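PDB 5EPA: SnoK from Streptomyces nogalater, which acts as a non-heme iron, 2-oxoglutarate-dependent carbocyclase in the biosynthesis of nogalamycin. Local coordinates for residues R43-T48 and A150-T155; A55-V60 and V232-G237. All coordinates share one frame; numbering follows the deposited sequence.

Interaction 1. Residues R43-T48 and A150-T155; sequences RVLSET and AWIALT. With AKG (2-oxoglutaric acid), chain H.
Leu45 points its CD1 methyl at the CG2 methyl of Ile152. CD1 lies 3.8 Å from CG2 of Ile152, and the two side chains cross at about a right angle. The same methyl is 4.3 Å from CD2 of Leu154, so one carbon of Leu45 touches both Ile152 and Leu154, which follows the end of the strand. Ile152 has CG2 anti to its backbone N, which leaves this methyl, not the CG1 branch, to meet Leu45. The CB of Leu154 does not point at Leu45, but its CD2 end comes closer. The contact is small, 77 Å² in all, and wholly apolar. All three side chains are buried, and Ile100 of helix 98-108 packs on both Leu45 and Ile152. Just after Leu45, Ser46 takes the N-cap position of helix 47-64, so the touching leucine sits where the loop turns into that helix.

The neighbouring Trp151 faces the cosubstrate. Its CG is anti to the backbone N (chi1 -166°), and the indole NE1 donates a hydrogen bond to O3 of 2-oxoglutarate at 3.1 Å. The bond is nearly straight, 165°, and O3 lies at the ring edge in its plane. CD1 of Trp151 also comes within 3.4 Å of AKG O1, at the other end of the ligand. Strand 148-153 thus has the apolar contact with Leu45 on one side and the ligand on the other. This arrangement belongs to the double-stranded beta-helix, or cupin fold, of the PhyH family, with 2-oxoglutarate held inside the barrel.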
loop_
_atom_site.group_PDB
_atom_site.type_symbol
_atom_site.label_atom_id
_atom_site.label_comp_id
_atom_site.label_asym_id
_atom_site.label_seq_id
_atom_site.Cartn_x
_atom_site.Cartn_y
_atom_site.Cartn_z
ATOM N N ARG A 43 -2.051 -15.774 -5.800
ATOM C CA ARG A 43 -1.292 -16.904 -5.290
ATOM C C ARG A 43 0.235 -16.639 -5.205
ATOM O O ARG A 43 1.022 -17.377 -5.732
ATOM C CB ARG A 43 -1.588 -18.142 -6.119
ATOM C CG ARG A 43 -3.072 -18.499 -6.162
ATOM C CD ARG A 43 -3.340 -19.733 -7.033
ATOM N NE ARG A 43 -3.001 -19.447 -8.425
ATOM C CZ ARG A 43 -3.793 -18.856 -9.297
ATOM N NH1 ARG A 43 -5.016 -18.461 -8.943
ATOM N NH2 ARG A 43 -3.351 -18.637 -10.529
ATOM N N VAL A 44 0.616 -15.563 -4.545
ATOM C CA VAL A 44 2.004 -15.254 -4.389
ATOM C C VAL A 44 2.531 -15.964 -3.135
ATOM O O VAL A 44 3.611 -16.542 -3.163
ATOM C CB VAL A 44 2.238 -13.742 -4.277
ATOM C CG1 VAL A 44 3.709 -13.443 -4.122
ATOM C CG2 VAL A 44 1.679 -13.019 -5.505
ATOM N N LEU A 45 1.747 -15.891 -2.052
ATOM C CA LEU A 45 2.000 -16.603 -0.804
ATOM C C LEU A 45 1.175 -17.851 -0.679
ATOM O O LEU A 45 -0.012 -17.855 -0.984
ATOM C CB LEU A 45 1.649 -15.717 0.376
ATOM C CG LEU A 45 2.377 -14.386 0.466
ATOM C CD1 LEU A 45 1.941 -13.671 1.722
ATOM C CD2 LEU A 45 3.905 -14.591 0.512
ATOM N N SER A 46 1.796 -18.908 -0.179
ATOM C CA SER A 46 1.114 -20.154 0.116
ATOM C C SER A 46 0.245 -20.005 1.376
ATOM O O SER A 46 0.394 -19.059 2.145
ATOM C CB SER A 46 2.151 -21.253 0.384
ATOM O OG SER A 46 2.896 -20.945 1.556
ATOM N N GLU A 47 -0.642 -20.969 1.590
ATOM C CA GLU A 47 -1.498 -21.012 2.802
ATOM C C GLU A 47 -0.636 -21.002 4.066
ATOM O O GLU A 47 -0.934 -20.319 5.029
ATOM C CB GLU A 47 -2.450 -22.221 2.734
ATOM C CG GLU A 47 -3.477 -21.988 1.640
ATOM C CD GLU A 47 -4.358 -23.198 1.342
ATOM O OE1 GLU A 47 -3.843 -24.352 1.324
ATOM O OE2 GLU A 47 -5.585 -22.981 1.120
ATOM N N THR A 48 0.450 -21.755 4.035
ATOM C CA THR A 48 1.359 -21.835 5.151
ATOM C C THR A 48 1.987 -20.482 5.454
ATOM O O THR A 48 2.035 -20.066 6.612
ATOM C CB THR A 48 2.448 -22.865 4.861
ATOM O OG1 THR A 48 1.839 -24.139 4.714
ATOM C CG2 THR A 48 3.518 -22.924 6.000
ATOM N N ALA A 150 2.618 -2.833 -2.526
ATOM C CA ALA A 150 2.099 -4.180 -2.558
ATOM C C ALA A 150 1.087 -4.331 -1.429
ATOM O O ALA A 150 1.439 -4.199 -0.275
ATOM C CB ALA A 150 3.225 -5.184 -2.359
ATOM N N TRP A 151 -0.166 -4.593 -1.772
ATOM C CA TRP A 151 -1.234 -4.760 -0.788
ATOM C C TRP A 151 -1.493 -6.232 -0.695
ATOM O O TRP A 151 -2.056 -6.832 -1.599
ATOM C CB TRP A 151 -2.466 -4.007 -1.240
ATOM C CG TRP A 151 -3.543 -3.800 -0.211
ATOM C CD1 TRP A 151 -3.657 -2.787 0.681
ATOM C CD2 TRP A 151 -4.711 -4.603 -0.051
ATOM N NE1 TRP A 151 -4.807 -2.922 1.415
ATOM C CE2 TRP A 151 -5.471 -4.040 0.977
ATOM C CE3 TRP A 151 -5.165 -5.784 -0.667
ATOM C CZ2 TRP A 151 -6.689 -4.570 1.377
ATOM C CZ3 TRP A 151 -6.364 -6.337 -0.231
ATOM C CH2 TRP A 151 -7.109 -5.728 0.780
ATOM N N ILE A 152 -0.960 -6.825 0.359
ATOM C CA ILE A 152 -0.908 -8.261 0.501
ATOM C C ILE A 152 -2.099 -8.697 1.330
ATOM O O ILE A 152 -2.248 -8.269 2.463
ATOM C CB ILE A 152 0.398 -8.667 1.222
ATOM C CG1 ILE A 152 1.611 -8.141 0.466
ATOM C CG2 ILE A 152 0.506 -10.185 1.331
ATOM C CD1 ILE A 152 2.829 -8.005 1.330
ATOM N N ALA A 153 -2.909 -9.587 0.809
ATOM C CA ALA A 153 -4.067 -10.077 1.563
ATOM C C ALA A 153 -3.685 -11.212 2.486
ATOM O O ALA A 153 -3.119 -12.201 2.032
ATOM C CB ALA A 153 -5.132 -10.572 0.613
ATOM N N LEU A 154 -3.970 -11.048 3.777
ATOM C CA LEU A 154 -3.708 -12.084 4.766
ATOM C C LEU A 154 -4.992 -12.715 5.310
ATOM O O LEU A 154 -4.955 -13.612 6.129
ATOM C CB LEU A 154 -2.817 -11.556 5.893
ATOM C CG LEU A 154 -1.402 -11.142 5.448
ATOM C CD1 LEU A 154 -0.598 -10.601 6.628
ATOM C CD2 LEU A 154 -0.631 -12.272 4.807
ATOM N N THR A 155 -6.110 -12.223 4.822
ATOM C CA THR A 155 -7.388 -12.909 4.908
ATOM C C THR A 155 -7.981 -12.894 3.511
ATOM O O THR A 155 -7.583 -12.085 2.676
ATOM C CB THR A 155 -8.369 -12.173 5.838
ATOM O OG1 THR A 155 -8.604 -10.837 5.371
ATOM C CG2 THR A 155 -7.805 -12.096 7.249
HETATM C C1 AKG H . -2.803 1.533 0.529
HETATM O O1 AKG H . -2.319 0.376 0.621
HETATM O O2 AKG H . -2.251 2.529 -0.012
HETATM C C2 AKG H . -4.112 1.815 1.111
HETATM O O5 AKG H . -4.488 2.967 0.956
HETATM C C3 AKG H . -4.898 0.749 1.830
HETATM C C4 AKG H . -6.152 1.209 2.579
HETATM C C5 AKG H . -6.879 0.001 3.200
HETATM O O3 AKG H . -6.269 -1.086 3.459
HETATM O O4 AKG H . -8.082 0.078 3.461
#

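Interaction 2. Residues A55-V60 and V232-G237; sequences AACEEV and VRMAHG. With AKG (2-oxoglutaric acid), chain H.
Cys57 points from helix 55-60 toward the strand, and its CB and SG meet different residues. The helix covers the outside of a cupin-type beta-sheet and runs across strand 233-237 at 91°, with axes 10.5 Å apart. CB of Cys57 lies 3.7 Å from SD of Met234. SG goes on to the imidazole of His236, where ND1 is 3.5 Å away and CE1 is the next atom. The sulfur lies oblique to this ring, 4.5 Å from its centroid. NE2 of His236 has its own partner, a hydrogen bond with Ser117 OG, which ties the far side of the ring to strand 112-122. Ile119 of that strand packs on both Cys57 and His236.

Met234 leaves the strand extended, with CG anti to the backbone N, and bends only at its last torsion. SD therefore stops at Cys57, while CE turns to the aliphatic part of Glu58, 4.3 Å from CG. The carboxylate of Glu58 is engaged by a salt bridge to Arg54, one turn back on the helix.

Arg233, between Val232 and Met234, sends its side chain to the other side of the sheet, into the ligand pocket. There the guanidinium meets the C5 carboxylate of 2-oxoglutarate edge-on, near its own plane. NH1 donates to O4, and the NH2 bond to that oxygen is weak. Gly162 O and Leu120 O also accept from the guanidinium, which would restrain its rotation. The shortest link, from Arg233 NH2 to AKG O3, is 2.6 Å but bent, at 139°.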
loop_
_atom_site.group_PDB
_atom_site.type_symbol
_atom_site.label_atom_id
_atom_site.label_comp_id
_atom_site.label_asym_id
_atom_site.label_seq_id
_atom_site.Cartn_x
_atom_site.Cartn_y
_atom_site.Cartn_z
ATOM N N ALA A 55 0.010 -14.514 11.833
ATOM C CA ALA A 55 0.294 -14.706 13.250
ATOM C C ALA A 55 1.308 -13.687 13.775
ATOM O O ALA A 55 1.170 -13.168 14.873
ATOM C CB ALA A 55 0.792 -16.138 13.536
ATOM N N ALA A 56 2.336 -13.440 12.987
ATOM C CA ALA A 56 3.366 -12.433 13.333
ATOM C C ALA A 56 2.779 -11.039 13.413
ATOM O O ALA A 56 3.050 -10.304 14.341
ATOM C CB ALA A 56 4.475 -12.459 12.317
ATOM N N CYS A 57 1.912 -10.706 12.471
ATOM C CA CYS A 57 1.191 -9.443 12.541
ATOM C C CYS A 57 0.305 -9.349 13.770
ATOM O O CYS A 57 0.195 -8.285 14.363
ATOM C CB CYS A 57 0.362 -9.207 11.267
ATOM S SG CYS A 57 1.402 -8.919 9.813
ATOM N N GLU A 58 -0.346 -10.451 14.153
ATOM C CA GLU A 58 -1.153 -10.476 15.377
ATOM C C GLU A 58 -0.255 -10.213 16.601
ATOM O O GLU A 58 -0.657 -9.493 17.515
ATOM C CB GLU A 58 -1.951 -11.790 15.511
ATOM C CG GLU A 58 -3.224 -11.839 14.633
ATOM C CD GLU A 58 -3.735 -13.260 14.348
ATOM O OE1 GLU A 58 -3.205 -14.272 14.912
ATOM O OE2 GLU A 58 -4.713 -13.359 13.554
ATOM N N GLU A 59 0.946 -10.775 16.612
ATOM C CA GLU A 59 1.875 -10.518 17.691
ATOM C C GLU A 59 2.261 -9.034 17.754
ATOM O O GLU A 59 2.285 -8.441 18.837
ATOM C CB GLU A 59 3.134 -11.381 17.576
ATOM C CG GLU A 59 2.889 -12.862 17.880
ATOM C CD GLU A 59 4.066 -13.739 17.512
ATOM O OE1 GLU A 59 5.190 -13.451 17.967
ATOM O OE2 GLU A 59 3.884 -14.694 16.725
ATOM N N VAL A 60 2.507 -8.423 16.601
ATOM C CA VAL A 60 2.820 -7.002 16.576
ATOM C C VAL A 60 1.638 -6.137 17.111
ATOM O O VAL A 60 1.822 -5.243 17.928
ATOM C CB VAL A 60 3.178 -6.562 15.175
ATOM C CG1 VAL A 60 3.296 -5.064 15.101
ATOM C CG2 VAL A 60 4.451 -7.224 14.723
ATOM N N VAL A 232 -13.060 -10.199 10.282
ATOM C CA VAL A 232 -11.998 -9.249 10.208
ATOM C C VAL A 232 -11.338 -9.299 8.824
ATOM O O VAL A 232 -11.130 -10.359 8.263
ATOM C CB VAL A 232 -10.912 -9.546 11.300
ATOM C CG1 VAL A 232 -9.749 -8.585 11.114
ATOM C CG2 VAL A 232 -11.442 -9.363 12.705
ATOM N N ARG A 233 -10.949 -8.148 8.322
ATOM C CA ARG A 233 -10.057 -8.087 7.140
ATOM C C ARG A 233 -8.661 -7.696 7.551
ATOM O O ARG A 233 -8.481 -6.695 8.239
ATOM C CB ARG A 233 -10.515 -7.012 6.155
ATOM C CG ARG A 233 -9.654 -6.972 4.930
ATOM C CD ARG A 233 -9.677 -5.611 4.262
ATOM N NE ARG A 233 -8.604 -4.793 4.764
ATOM C CZ ARG A 233 -8.351 -3.536 4.413
ATOM N NH1 ARG A 233 -9.092 -2.848 3.527
ATOM N NH2 ARG A 233 -7.325 -2.946 4.997
ATOM N N MET A 234 -7.657 -8.428 7.101
ATOM C CA MET A 234 -6.276 -7.996 7.344
ATOM C C MET A 234 -5.500 -8.017 6.062
ATOM O O MET A 234 -5.370 -9.053 5.426
ATOM C CB MET A 234 -5.547 -8.856 8.382
ATOM C CG MET A 234 -4.117 -8.362 8.606
ATOM S SD MET A 234 -3.006 -9.336 9.680
ATOM C CE MET A 234 -3.889 -9.258 11.228
ATOM N N ALA A 235 -4.935 -6.863 5.716
ATOM C CA ALA A 235 -3.909 -6.817 4.697
ATOM C C ALA A 235 -2.596 -6.285 5.286
ATOM O O ALA A 235 -2.569 -5.720 6.388
ATOM C CB ALA A 235 -4.353 -5.947 3.534
ATOM N N HIS A 236 -1.522 -6.438 4.510
ATOM C CA HIS A 236 -0.242 -5.848 4.827
ATOM C C HIS A 236 0.209 -5.039 3.634
ATOM O O HIS A 236 0.419 -5.576 2.558
ATOM C CB HIS A 236 0.810 -6.910 5.156
ATOM C CG HIS A 236 1.940 -6.396 5.991
ATOM N ND1 HIS A 236 1.929 -6.452 7.360
ATOM C CD2 HIS A 236 3.064 -5.729 5.654
ATOM C CE1 HIS A 236 3.011 -5.869 7.842
ATOM N NE2 HIS A 236 3.725 -5.430 6.823
ATOM N N GLY A 237 0.364 -3.733 3.824
ATOM C CA GLY A 237 0.730 -2.849 2.742
ATOM C C GLY A 237 2.212 -2.579 2.808
ATOM O O GLY A 237 2.705 -2.125 3.819
HETATM C C1 AKG H . -2.803 1.533 0.529
HETATM O O1 AKG H . -2.319 0.376 0.621
HETATM O O2 AKG H . -2.251 2.529 -0.012
HETATM C C2 AKG H . -4.112 1.815 1.111
HETATM O O5 AKG H . -4.488 2.967 0.956
HETATM C C3 AKG H . -4.898 0.749 1.830
HETATM C C4 AKG H . -6.152 1.209 2.579
HETATM C C5 AKG H . -6.879 0.001 3.200
HETATM O O3 AKG H . -6.269 -1.086 3.459
HETATM O O4 AKG H . -8.082 0.078 3.461
#

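How the interactions relate
Interaction 1 lies at the start of helix 47-64 and interaction 2 farther along it, with centres 11 Å apart. Their strands, 148-153 and 233-242, are antiparallel neighbours in one sheet. Ile152 O is 2.8 Å from His236 N, and Leu154 N is 2.9 Å from Met234 O, both probable hydrogen bonds. The residues that meet Leu45 are thus paired by backbone with those that meet Cys57. On the ligand side, CB of Ala235 packs against CE2 of Trp151 at 3.4 Å. Trp151 from interaction 1 and Arg233 from interaction 2 converge on O3 of 2-oxoglutarate, and Thr130 adds another hydrogen bond to the ligand.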